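Local coordinates for protein cytochrome P450 RhF (Acinetobacter radioresistens, PDB 6RO8) that probably catalyses the insertion of oxygen into organic substrates at a heme iron, as the heme domain of a longer class VII cytochrome P450, at residues Lys340-Ser345 / Ala416-Arg421; Asn200-Pro205 / Ala319-Val324; Trp64-Thr67 / Asp71-Ala74. All coordinates share one frame; numbering follows the deposited sequence.

Contact 1: residues Lys340-Ser345 / Ala416-Arg421; sequences KLFLVS and ANTSFR. With HIS (histidine), chain C.
Phe342 rests the far end of its ring on Thr418, with Ser419 at its edge, a small example of an aromatic side chain meeting hydroxyls that already have partners. Phe342 CZ lies 3.6 Å from Thr418 OG1, and the neighbouring Phe342 CE1 is almost as near. Thr418 CB follows at 3.9 Å from Phe342 CZ, the two side chains crossing at about a right angle. With chi1 at 68°, Thr418 OG1 sits between its own backbone N and carbonyl carbon, the torsion that brings it round to the ring. Ser419 comes in near the ring plane, with OG 4.1 Å from Phe342 CE1.

Thr418 OG1 donates to Ser419 OG over 3.1 Å, and Ser419 OG is in turn bonded to the carbonyl of Ala319. The bend that presents both hydroxyls is an Asx turn, closed by Ser419 N on Asn417 OD1 (3.0 Å, from above the carbonyl plane) and widened to an Asx motif by Phe420 N on the same oxygen (2.7 Å, on a lone pair). Beyond the turn, the edge of the Phe420 ring touches the bound histidine, Phe420 CE1 lying 3.4 Å from CA of that histidine. Strand 340-343 belongs to the main sheet of the P450 fold.

Because the hydroxyls bond to one another and to Ala319, what they give Phe342 is mainly van der Waals contact, and their polarity is met within this buried place.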
loop_
_atom_site.group_PDB
_atom_site.type_symbol
_atom_site.label_atom_id
_atom_site.label_comp_id
_atom_site.label_asym_id
_atom_site.label_seq_id
_atom_site.Cartn_x
_atom_site.Cartn_y
_atom_site.Cartn_z
ATOM N N LYS A 340 -2.597 -16.182 12.629
ATOM C CA LYS A 340 -2.356 -15.034 11.767
ATOM C C LYS A 340 -2.413 -15.463 10.308
ATOM O O LYS A 340 -1.875 -16.513 9.943
ATOM C CB LYS A 340 -1.011 -14.391 12.098
ATOM C CG LYS A 340 -0.972 -13.861 13.527
ATOM C CD LYS A 340 0.387 -13.330 13.908
ATOM C CE LYS A 340 0.537 -13.248 15.424
ATOM N NZ LYS A 340 -0.094 -12.038 15.992
ATOM N N LEU A 341 -3.063 -14.644 9.482
ATOM C CA LEU A 341 -3.296 -14.945 8.074
ATOM C C LEU A 341 -2.658 -13.879 7.193
ATOM O O LEU A 341 -2.813 -12.674 7.446
ATOM C CB LEU A 341 -4.796 -15.019 7.778
ATOM C CG LEU A 341 -5.693 -15.726 8.804
ATOM C CD1 LEU A 341 -7.123 -15.803 8.270
ATOM C CD2 LEU A 341 -5.176 -17.110 9.083
ATOM N N PHE A 342 -1.956 -14.322 6.151
ATOM C CA PHE A 342 -1.571 -13.463 5.031
ATOM C C PHE A 342 -2.599 -13.625 3.924
ATOM O O PHE A 342 -2.783 -14.726 3.395
ATOM C CB PHE A 342 -0.176 -13.805 4.510
ATOM C CG PHE A 342 0.889 -12.908 5.043
ATOM C CD1 PHE A 342 0.838 -11.543 4.795
ATOM C CD2 PHE A 342 1.912 -13.409 5.818
ATOM C CE1 PHE A 342 1.810 -10.701 5.305
ATOM C CE2 PHE A 342 2.879 -12.579 6.338
ATOM C CZ PHE A 342 2.829 -11.222 6.085
ATOM N N LEU A 343 -3.292 -12.544 3.606
ATOM C CA LEU A 343 -4.202 -12.510 2.462
ATOM C C LEU A 343 -3.394 -12.018 1.270
ATOM O O LEU A 343 -3.180 -10.811 1.129
ATOM C CB LEU A 343 -5.378 -11.577 2.736
ATOM C CG LEU A 343 -6.527 -12.042 3.638
ATOM C CD1 LEU A 343 -6.051 -12.517 4.999
ATOM C CD2 LEU A 343 -7.583 -10.939 3.773
ATOM N N VAL A 344 -2.931 -12.922 0.403
ATOM C CA VAL A 344 -1.995 -12.520 -0.661
ATOM C C VAL A 344 -2.815 -12.018 -1.848
ATOM O O VAL A 344 -3.110 -12.754 -2.790
ATOM C CB VAL A 344 -1.035 -13.636 -1.044
ATOM C CG1 VAL A 344 -0.026 -13.105 -2.057
ATOM C CG2 VAL A 344 -0.325 -14.117 0.164
ATOM N N SER A 345 -3.142 -10.720 -1.814
ATOM C CA SER A 345 -4.032 -10.142 -2.818
ATOM C C SER A 345 -3.423 -10.146 -4.222
ATOM O O SER A 345 -4.161 -10.264 -5.205
ATOM C CB SER A 345 -4.424 -8.725 -2.416
ATOM O OG SER A 345 -3.327 -8.054 -1.851
ATOM N N ALA A 416 12.818 -5.247 0.138
ATOM C CA ALA A 416 12.353 -6.569 0.546
ATOM C C ALA A 416 11.390 -6.429 1.717
ATOM O O ALA A 416 11.779 -6.012 2.809
ATOM C CB ALA A 416 13.530 -7.464 0.904
ATOM N N ASN A 417 10.124 -6.749 1.476
ATOM C CA ASN A 417 9.105 -6.728 2.512
ATOM C C ASN A 417 7.988 -7.647 2.026
ATOM O O ASN A 417 8.062 -8.206 0.934
ATOM C CB ASN A 417 8.645 -5.289 2.805
ATOM C CG ASN A 417 7.716 -4.739 1.730
ATOM O OD1 ASN A 417 6.489 -4.706 1.905
ATOM N ND2 ASN A 417 8.286 -4.327 0.612
ATOM N N THR A 418 6.963 -7.825 2.848
ATOM C CA THR A 418 5.931 -8.806 2.529
ATOM C C THR A 418 4.736 -8.232 1.794
ATOM O O THR A 418 4.056 -8.985 1.096
ATOM C CB THR A 418 5.410 -9.483 3.813
ATOM O OG1 THR A 418 4.692 -8.514 4.604
ATOM C CG2 THR A 418 6.549 -10.098 4.586
ATOM N N SER A 419 4.472 -6.937 1.935
ATOM C CA SER A 419 3.162 -6.379 1.637
ATOM C C SER A 419 3.166 -5.298 0.563
ATOM O O SER A 419 2.184 -5.176 -0.180
ATOM C CB SER A 419 2.552 -5.806 2.918
ATOM O OG SER A 419 2.175 -6.885 3.761
ATOM N N PHE A 420 4.234 -4.518 0.453
ATOM C CA PHE A 420 4.291 -3.434 -0.507
ATOM C C PHE A 420 5.295 -3.767 -1.605
ATOM O O PHE A 420 6.261 -4.499 -1.385
ATOM C CB PHE A 420 4.634 -2.115 0.191
ATOM C CG PHE A 420 3.687 -1.768 1.300
ATOM C CD1 PHE A 420 2.508 -1.103 1.035
ATOM C CD2 PHE A 420 3.967 -2.109 2.607
ATOM C CE1 PHE A 420 1.632 -0.778 2.053
ATOM C CE2 PHE A 420 3.095 -1.781 3.623
ATOM C CZ PHE A 420 1.924 -1.119 3.343
ATOM N N ARG A 421 5.032 -3.249 -2.807
ATOM C CA ARG A 421 5.796 -3.642 -3.988
ATOM C C ARG A 421 5.813 -2.520 -5.020
ATOM O O ARG A 421 4.762 -2.083 -5.511
ATOM C CB ARG A 421 5.238 -4.922 -4.610
ATOM C CG ARG A 421 6.142 -5.453 -5.690
ATOM C CD ARG A 421 5.769 -6.845 -6.166
ATOM N NE ARG A 421 6.655 -7.260 -7.254
ATOM C CZ ARG A 421 7.892 -7.730 -7.085
ATOM N NH1 ARG A 421 8.395 -7.878 -5.866
ATOM N NH2 ARG A 421 8.627 -8.073 -8.138
HETATM N N HIS C . -0.002 1.446 4.701
HETATM C CA HIS C . -0.878 0.892 3.677
HETATM C C HIS C . -1.043 1.858 2.507
HETATM O O HIS C . -1.849 1.597 1.604
HETATM C CB HIS C . -2.245 0.548 4.270
HETATM C CG HIS C . -2.754 1.563 5.244
HETATM N ND1 HIS C . -4.010 2.126 5.145
HETATM C CD2 HIS C . -2.177 2.121 6.335
HETATM C CE1 HIS C . -4.184 2.984 6.136
HETATM N NE2 HIS C . -3.087 2.999 6.872
HETATM O OXT HIS C . -0.383 2.897 2.450
#

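Contact 2: residues Asn200-Pro205 / Ala319-Val324; sequences NTWGRP and AWRRQV. With HEM (protoporphyrin IX containing Fe), chain B; HIS (histidine), chain C.
The distal wall of the P450 heme pocket is built here from the C-terminal end of helix 187-202, which corresponds to helix F of the family, and from the start of strand 320-324. Trp202 and Trp320 meet there through the outer carbons of their benzene rings, Trp202 CZ2 lying 3.8 Å from Trp320 CH2. The planes are 24° from parallel, but the rings are slid so far apart that they barely overlap. Trp320 then passes the contact on to the ligands: one face lies against the heme methyl CMA, while Trp320 CH2 touches CB of the bound histidine.

Arg321 approaches Trp202 differently, its guanidinium turned 68° from the indole plane. Trp202 NE1 and Arg321 NH2 are 3.2 Å apart, yet both are donors and do not bond. A water modelled between Trp202 NE1 and Arg321 NE accepts from both, at distances too short to be taken literally. The bend in Arg321 at chi3 brings NH2 beside the indole, and NH1 is bonded to the carbonyl of Glu89 and the hydroxyl of Tyr63. Thr201 CG2 lies over the centre of a Trp202 face and also reaches Arg321 NH2, at 3.8 Å.

In P450s these two regions commonly help to shape the substrate pocket, and Arg322, next along the strand, is one of the residues, with Arg126 and His379, that bond to the heme. Arg322 NH2 donates to heme O1A at 2.9 Å, nearly straight at 165° and in the guanidinium plane. Arg322 NH1 is bonded to the Arg321 carbonyl O at 3.0 Å, which helps fix the rotation of the guanidinium.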
loop_
_atom_site.group_PDB
_atom_site.type_symbol
_atom_site.label_atom_id
_atom_site.label_comp_id
_atom_site.label_asym_id
_atom_site.label_seq_id
_atom_site.Cartn_x
_atom_site.Cartn_y
_atom_site.Cartn_z
ATOM N N ASN A 200 10.496 -1.609 9.262
ATOM C CA ASN A 200 10.247 -2.079 10.621
ATOM C C ASN A 200 9.033 -3.002 10.671
ATOM O O ASN A 200 9.048 -4.034 11.356
ATOM C CB ASN A 200 10.034 -0.889 11.557
ATOM C CG ASN A 200 10.094 -1.282 13.010
ATOM O OD1 ASN A 200 11.074 -1.878 13.453
ATOM N ND2 ASN A 200 9.041 -0.952 13.766
ATOM N N THR A 201 7.962 -2.634 9.951
ATOM C CA THR A 201 6.687 -3.336 10.083
ATOM C C THR A 201 6.609 -4.566 9.187
ATOM O O THR A 201 6.242 -5.655 9.646
ATOM C CB THR A 201 5.549 -2.384 9.753
ATOM O OG1 THR A 201 5.695 -1.182 10.517
ATOM C CG2 THR A 201 4.190 -3.026 10.033
ATOM N N TRP A 202 6.943 -4.408 7.906
ATOM C CA TRP A 202 6.716 -5.448 6.910
ATOM C C TRP A 202 7.999 -6.065 6.383
ATOM O O TRP A 202 7.936 -6.953 5.527
ATOM C CB TRP A 202 5.895 -4.893 5.740
ATOM C CG TRP A 202 4.500 -4.541 6.149
ATOM C CD1 TRP A 202 3.437 -5.394 6.279
ATOM C CD2 TRP A 202 4.011 -3.244 6.500
ATOM N NE1 TRP A 202 2.314 -4.702 6.677
ATOM C CE2 TRP A 202 2.641 -3.381 6.820
ATOM C CE3 TRP A 202 4.597 -1.977 6.569
ATOM C CZ2 TRP A 202 1.855 -2.304 7.204
ATOM C CZ3 TRP A 202 3.818 -0.907 6.958
ATOM C CH2 TRP A 202 2.458 -1.075 7.265
ATOM N N GLY A 203 9.160 -5.621 6.860
ATOM C CA GLY A 203 10.431 -6.130 6.403
ATOM C C GLY A 203 11.105 -7.002 7.448
ATOM O O GLY A 203 10.574 -7.298 8.515
ATOM N N ARG A 204 12.311 -7.426 7.098
ATOM C CA ARG A 204 13.160 -8.239 7.967
ATOM C C ARG A 204 14.499 -7.520 8.062
ATOM O O ARG A 204 15.493 -7.950 7.462
ATOM C CB ARG A 204 13.303 -9.662 7.419
ATOM C CG ARG A 204 13.889 -10.679 8.357
ATOM C CD ARG A 204 14.013 -12.041 7.652
ATOM N NE ARG A 204 12.751 -12.796 7.642
ATOM C CZ ARG A 204 12.537 -13.920 6.950
ATOM N NH1 ARG A 204 13.498 -14.430 6.185
ATOM N NH2 ARG A 204 11.354 -14.526 7.012
ATOM N N PRO A 205 14.548 -6.397 8.788
ATOM C CA PRO A 205 15.811 -5.669 8.949
ATOM C C PRO A 205 16.916 -6.563 9.481
ATOM O O PRO A 205 16.703 -7.399 10.367
ATOM C CB PRO A 205 15.457 -4.573 9.958
ATOM C CG PRO A 205 14.288 -5.123 10.687
ATOM C CD PRO A 205 13.493 -5.818 9.636
ATOM N N ALA A 319 0.056 -8.164 -0.320
ATOM C CA ALA A 319 -0.358 -9.056 0.761
ATOM C C ALA A 319 -0.762 -8.220 1.969
ATOM O O ALA A 319 -0.019 -7.329 2.381
ATOM C CB ALA A 319 0.769 -10.007 1.153
ATOM N N TRP A 320 -1.928 -8.505 2.532
ATOM C CA TRP A 320 -2.400 -7.860 3.746
ATOM C C TRP A 320 -2.703 -8.948 4.784
ATOM O O TRP A 320 -2.643 -10.149 4.493
ATOM C CB TRP A 320 -3.622 -6.975 3.444
ATOM C CG TRP A 320 -3.710 -5.740 4.288
ATOM C CD1 TRP A 320 -4.758 -5.374 5.093
ATOM C CD2 TRP A 320 -2.723 -4.703 4.421
ATOM N NE1 TRP A 320 -4.481 -4.181 5.729
ATOM C CE2 TRP A 320 -3.242 -3.746 5.335
ATOM C CE3 TRP A 320 -1.448 -4.495 3.875
ATOM C CZ2 TRP A 320 -2.539 -2.593 5.697
ATOM C CZ3 TRP A 320 -0.741 -3.354 4.256
ATOM C CH2 TRP A 320 -1.297 -2.413 5.151
ATOM N N ARG A 321 -3.012 -8.546 6.014
ATOM C CA ARG A 321 -3.000 -9.496 7.120
ATOM C C ARG A 321 -4.289 -9.453 7.937
ATOM O O ARG A 321 -4.959 -8.412 8.055
ATOM C CB ARG A 321 -1.811 -9.241 8.034
ATOM C CG ARG A 321 -0.460 -9.475 7.378
ATOM C CD ARG A 321 0.653 -9.208 8.380
ATOM N NE ARG A 321 0.862 -7.782 8.579
ATOM C CZ ARG A 321 1.616 -7.248 9.534
ATOM N NH1 ARG A 321 2.249 -8.033 10.435
ATOM N NH2 ARG A 321 1.728 -5.920 9.584
ATOM N N ARG A 322 -4.628 -10.606 8.505
ATOM C CA ARG A 322 -5.764 -10.733 9.399
ATOM C C ARG A 322 -5.351 -11.604 10.573
ATOM O O ARG A 322 -4.406 -12.394 10.478
ATOM C CB ARG A 322 -6.993 -11.339 8.689
ATOM C CG ARG A 322 -7.710 -10.386 7.761
ATOM C CD ARG A 322 -8.115 -9.138 8.513
ATOM N NE ARG A 322 -8.973 -8.258 7.720
ATOM C CZ ARG A 322 -8.576 -7.109 7.174
ATOM N NH1 ARG A 322 -7.323 -6.705 7.324
ATOM N NH2 ARG A 322 -9.434 -6.366 6.493
ATOM N N GLN A 323 -6.058 -11.456 11.689
ATOM C CA GLN A 323 -5.878 -12.332 12.840
ATOM C C GLN A 323 -7.208 -12.961 13.199
ATOM O O GLN A 323 -8.243 -12.296 13.167
ATOM C CB GLN A 323 -5.324 -11.605 14.059
ATOM C CG GLN A 323 -4.698 -12.581 15.042
ATOM C CD GLN A 323 -3.952 -11.916 16.169
ATOM O OE1 GLN A 323 -2.924 -11.276 15.958
ATOM N NE2 GLN A 323 -4.460 -12.076 17.385
ATOM N N VAL A 324 -7.171 -14.237 13.531
ATOM C CA VAL A 324 -8.375 -15.013 13.803
ATOM C C VAL A 324 -8.743 -14.866 15.281
ATOM O O VAL A 324 -7.893 -15.019 16.174
ATOM C CB VAL A 324 -8.161 -16.483 13.403
ATOM C CG1 VAL A 324 -9.362 -17.343 13.761
ATOM C CG2 VAL A 324 -7.844 -16.567 11.906
HETATM C CHA HEM B . -7.094 0.864 3.733
HETATM C CHB HEM B . -4.380 -0.114 -0.187
HETATM C CHC HEM B . -3.772 4.642 -1.073
HETATM C CHD HEM B . -6.082 5.552 3.103
HETATM C C1A HEM B . -6.402 0.169 2.765
HETATM C C2A HEM B . -6.262 -1.271 2.652
HETATM C C3A HEM B . -5.520 -1.537 1.582
HETATM C C4A HEM B . -5.142 -0.279 0.960
HETATM C CMA HEM B . -5.137 -2.953 1.105
HETATM C CAA HEM B . -6.877 -2.329 3.596
HETATM C CBA HEM B . -8.144 -2.831 2.933
HETATM C CGA HEM B . -8.878 -3.810 3.809
HETATM O O1A HEM B . -8.384 -4.124 4.919
HETATM O O2A HEM B . -9.964 -4.269 3.383
HETATM C C1B HEM B . -4.061 1.069 -0.810
HETATM C C2B HEM B . -3.454 1.194 -2.121
HETATM C C3B HEM B . -3.269 2.514 -2.364
HETATM C C4B HEM B . -3.763 3.262 -1.216
HETATM C CMB HEM B . -3.101 -0.022 -3.020
HETATM C CAB HEM B . -2.688 3.222 -3.611
HETATM C CBB HEM B . -2.434 2.638 -4.782
HETATM C C1C HEM B . -4.343 5.316 -0.017
HETATM C C2C HEM B . -4.386 6.752 0.202
HETATM C C3C HEM B . -5.037 6.972 1.367
HETATM C C4C HEM B . -5.420 5.700 1.911
HETATM C CMC HEM B . -3.782 7.789 -0.771
HETATM C CAC HEM B . -5.393 8.283 2.121
HETATM C CBC HEM B . -5.032 9.490 1.682
HETATM C C1D HEM B . -6.535 4.380 3.656
HETATM C C2D HEM B . -7.255 4.258 4.902
HETATM C C3D HEM B . -7.547 2.975 5.077
HETATM C C4D HEM B . -7.019 2.222 3.944
HETATM C CMD HEM B . -7.625 5.402 5.872
HETATM C CAD HEM B . -8.294 2.414 6.309
HETATM C CBD HEM B . -9.804 2.431 6.123
HETATM C CGD HEM B . -10.433 1.474 7.111
HETATM O O1D HEM B . -9.684 0.860 7.900
HETATM O O2D HEM B . -11.678 1.307 7.115
HETATM N NA HEM B . -5.694 0.736 1.726
HETATM N NB HEM B . -4.233 2.344 -0.292
HETATM N NC HEM B . -4.984 4.716 1.054
HETATM N ND HEM B . -6.412 3.117 3.096
HETATM FE FE HEM B . -5.329 2.763 1.384
HETATM N N HIS C . -0.002 1.446 4.701
HETATM C CA HIS C . -0.878 0.892 3.677
HETATM C C HIS C . -1.043 1.858 2.507
HETATM O O HIS C . -1.849 1.597 1.604
HETATM C CB HIS C . -2.245 0.548 4.270
HETATM C CG HIS C . -2.754 1.563 5.244
HETATM N ND1 HIS C . -4.010 2.126 5.145
HETATM C CD2 HIS C . -2.177 2.121 6.335
HETATM C CE1 HIS C . -4.184 2.984 6.136
HETATM N NE2 HIS C . -3.087 2.999 6.872
HETATM O OXT HIS C . -0.383 2.897 2.450
HETATM O O HOH W 1 0.203 -5.807 7.210
HETATM O O HOH W 2 -3.495 2.586 2.765
#

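Contact 3: residues Trp64-Thr67 / Asp71-Ala74; sequences WIVT and DVKA
Asp71 OD1 is hydrogen-bonded to the hydroxyl of Ser331, and with the carboxylate turned to that partner it is the methylene of Asp71 that meets the strand. Val66 CG1 packs against it, 3.5 Å from Asp71 CB. The carboxylate is buried, so the bond with Ser331 probably helps to stabilise it there, and Ile55 of the neighbouring strand also touches the Asp71 side chain.

The same methyl of Val66 serves a second partner. Val66 CG1 lies 3.7 Å from Val72 CG2, so one branch of the valine spans two successive helix residues, meeting both obliquely. Its position follows from chi1 of -176°, which sets CG1 anti to the backbone N of Val66 and beside the carbonyl carbon. Val72 CG2 also rests on the strand's backbone, 3.6 Å from Val66 O, a carbonyl whose hydrogen bond goes to the backbone of Val344. Val66 and Val72 are the pair whose backbones come nearest, their CA atoms 6.3 Å apart.

This is a local strand-to-helix junction. Strand 63-66 ends, the chain turns within two residues, and helix 69-77, the counterpart of helix B in P450s, packs back against the sheet that the chain has just left. Strand 63-66 runs antiparallel to 55-58 and parallel to 340-343, so it has a strand on either side. Thr67 begins the turn, held through its hydroxyl by the carbonyl of Pro54 and through its own carbonyl by the hydroxyl of Ser347. Val72 extends the apolar layer beyond Val66, touching Leu343 of the adjoining strand and Leu372 of a loop. Heme lies farther off, about 9 Å from the Val72 side chain at the nearest atoms.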
loop_
_atom_site.group_PDB
_atom_site.type_symbol
_atom_site.label_atom_id
_atom_site.label_comp_id
_atom_site.label_asym_id
_atom_site.label_seq_id
_atom_site.Cartn_x
_atom_site.Cartn_y
_atom_site.Cartn_z
ATOM N N TRP A 64 -0.701 -18.282 8.229
ATOM C CA TRP A 64 -1.411 -18.954 7.156
ATOM C C TRP A 64 -1.264 -18.139 5.874
ATOM O O TRP A 64 -1.226 -16.898 5.897
ATOM C CB TRP A 64 -2.881 -19.128 7.508
ATOM C CG TRP A 64 -3.125 -20.158 8.560
ATOM C CD1 TRP A 64 -3.276 -19.947 9.901
ATOM C CD2 TRP A 64 -3.259 -21.568 8.357
ATOM N NE1 TRP A 64 -3.489 -21.142 10.550
ATOM C CE2 TRP A 64 -3.484 -22.153 9.625
ATOM C CE3 TRP A 64 -3.211 -22.393 7.228
ATOM C CZ2 TRP A 64 -3.660 -23.525 9.794
ATOM C CZ3 TRP A 64 -3.379 -23.756 7.399
ATOM C CH2 TRP A 64 -3.606 -24.308 8.675
ATOM N N ILE A 65 -1.143 -18.838 4.749
ATOM C CA ILE A 65 -1.071 -18.187 3.448
ATOM C C ILE A 65 -2.352 -18.498 2.676
ATOM O O ILE A 65 -2.754 -19.661 2.554
ATOM C CB ILE A 65 0.184 -18.613 2.662
ATOM C CG1 ILE A 65 1.441 -18.534 3.538
ATOM C CG2 ILE A 65 0.312 -17.770 1.386
ATOM C CD1 ILE A 65 2.084 -17.187 3.648
ATOM N N VAL A 66 -2.994 -17.455 2.167
ATOM C CA VAL A 66 -4.276 -17.562 1.475
ATOM C C VAL A 66 -4.063 -17.019 0.067
ATOM O O VAL A 66 -3.741 -15.838 -0.104
ATOM C CB VAL A 66 -5.365 -16.798 2.232
ATOM C CG1 VAL A 66 -6.695 -16.985 1.591
ATOM C CG2 VAL A 66 -5.393 -17.267 3.679
ATOM N N THR A 67 -4.215 -17.886 -0.940
ATOM C CA THR A 67 -3.758 -17.604 -2.296
ATOM C C THR A 67 -4.867 -17.358 -3.304
ATOM O O THR A 67 -4.593 -16.761 -4.347
ATOM C CB THR A 67 -2.885 -18.753 -2.819
ATOM O OG1 THR A 67 -3.693 -19.920 -3.006
ATOM C CG2 THR A 67 -1.720 -19.053 -1.850
ATOM N N ASP A 71 -11.286 -17.103 -1.381
ATOM C CA ASP A 71 -10.889 -17.179 0.025
ATOM C C ASP A 71 -10.502 -15.805 0.560
ATOM O O ASP A 71 -10.968 -15.393 1.632
ATOM C CB ASP A 71 -9.714 -18.143 0.222
ATOM C CG ASP A 71 -10.005 -19.558 -0.235
ATOM O OD1 ASP A 71 -11.165 -20.010 -0.106
ATOM O OD2 ASP A 71 -9.050 -20.220 -0.714
ATOM N N VAL A 72 -9.625 -15.091 -0.170
ATOM C CA VAL A 72 -9.167 -13.779 0.284
ATOM C C VAL A 72 -10.353 -12.831 0.446
ATOM O O VAL A 72 -10.472 -12.125 1.455
ATOM C CB VAL A 72 -8.105 -13.216 -0.682
ATOM C CG1 VAL A 72 -7.796 -11.716 -0.378
ATOM C CG2 VAL A 72 -6.831 -14.081 -0.642
ATOM N N LYS A 73 -11.273 -12.834 -0.522
ATOM C CA LYS A 73 -12.459 -12.001 -0.395
ATOM C C LYS A 73 -13.287 -12.416 0.811
ATOM O O LYS A 73 -13.752 -11.564 1.581
ATOM C CB LYS A 73 -13.294 -12.068 -1.675
ATOM C CG LYS A 73 -14.356 -10.991 -1.748
ATOM C CD LYS A 73 -14.755 -10.675 -3.177
ATOM C CE LYS A 73 -16.190 -11.096 -3.440
ATOM N NZ LYS A 73 -16.730 -10.430 -4.663
ATOM N N ALA A 74 -13.469 -13.722 1.002
ATOM C CA ALA A 74 -14.299 -14.193 2.106
ATOM C C ALA A 74 -13.761 -13.702 3.447
ATOM O O ALA A 74 -14.516 -13.199 4.289
ATOM C CB ALA A 74 -14.374 -15.712 2.074
#

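All three contacts are buried and all reach the same mixed sheet, through strands 63-66, 340-343 and 320-324, which lie side by side in that order. Contacts 1 and 2 adjoin, their centres about 6 Å apart: Ser419 of one bonds to Ala319 of the other, Leu343 pairs with Trp320, and both touch the bound histidine. Contact 3 lies farthest from the centre of the chain and joins contact 1 through backbone bonds of Trp64 to Lys340 and Phe342, but does not touch contact 2. Chemistry changes with place: aliphatic packing at the junction in contact 3, an aromatic ring on hydroxyls in contact 1, indoles and guanidinium groups beside the heme in contact 2.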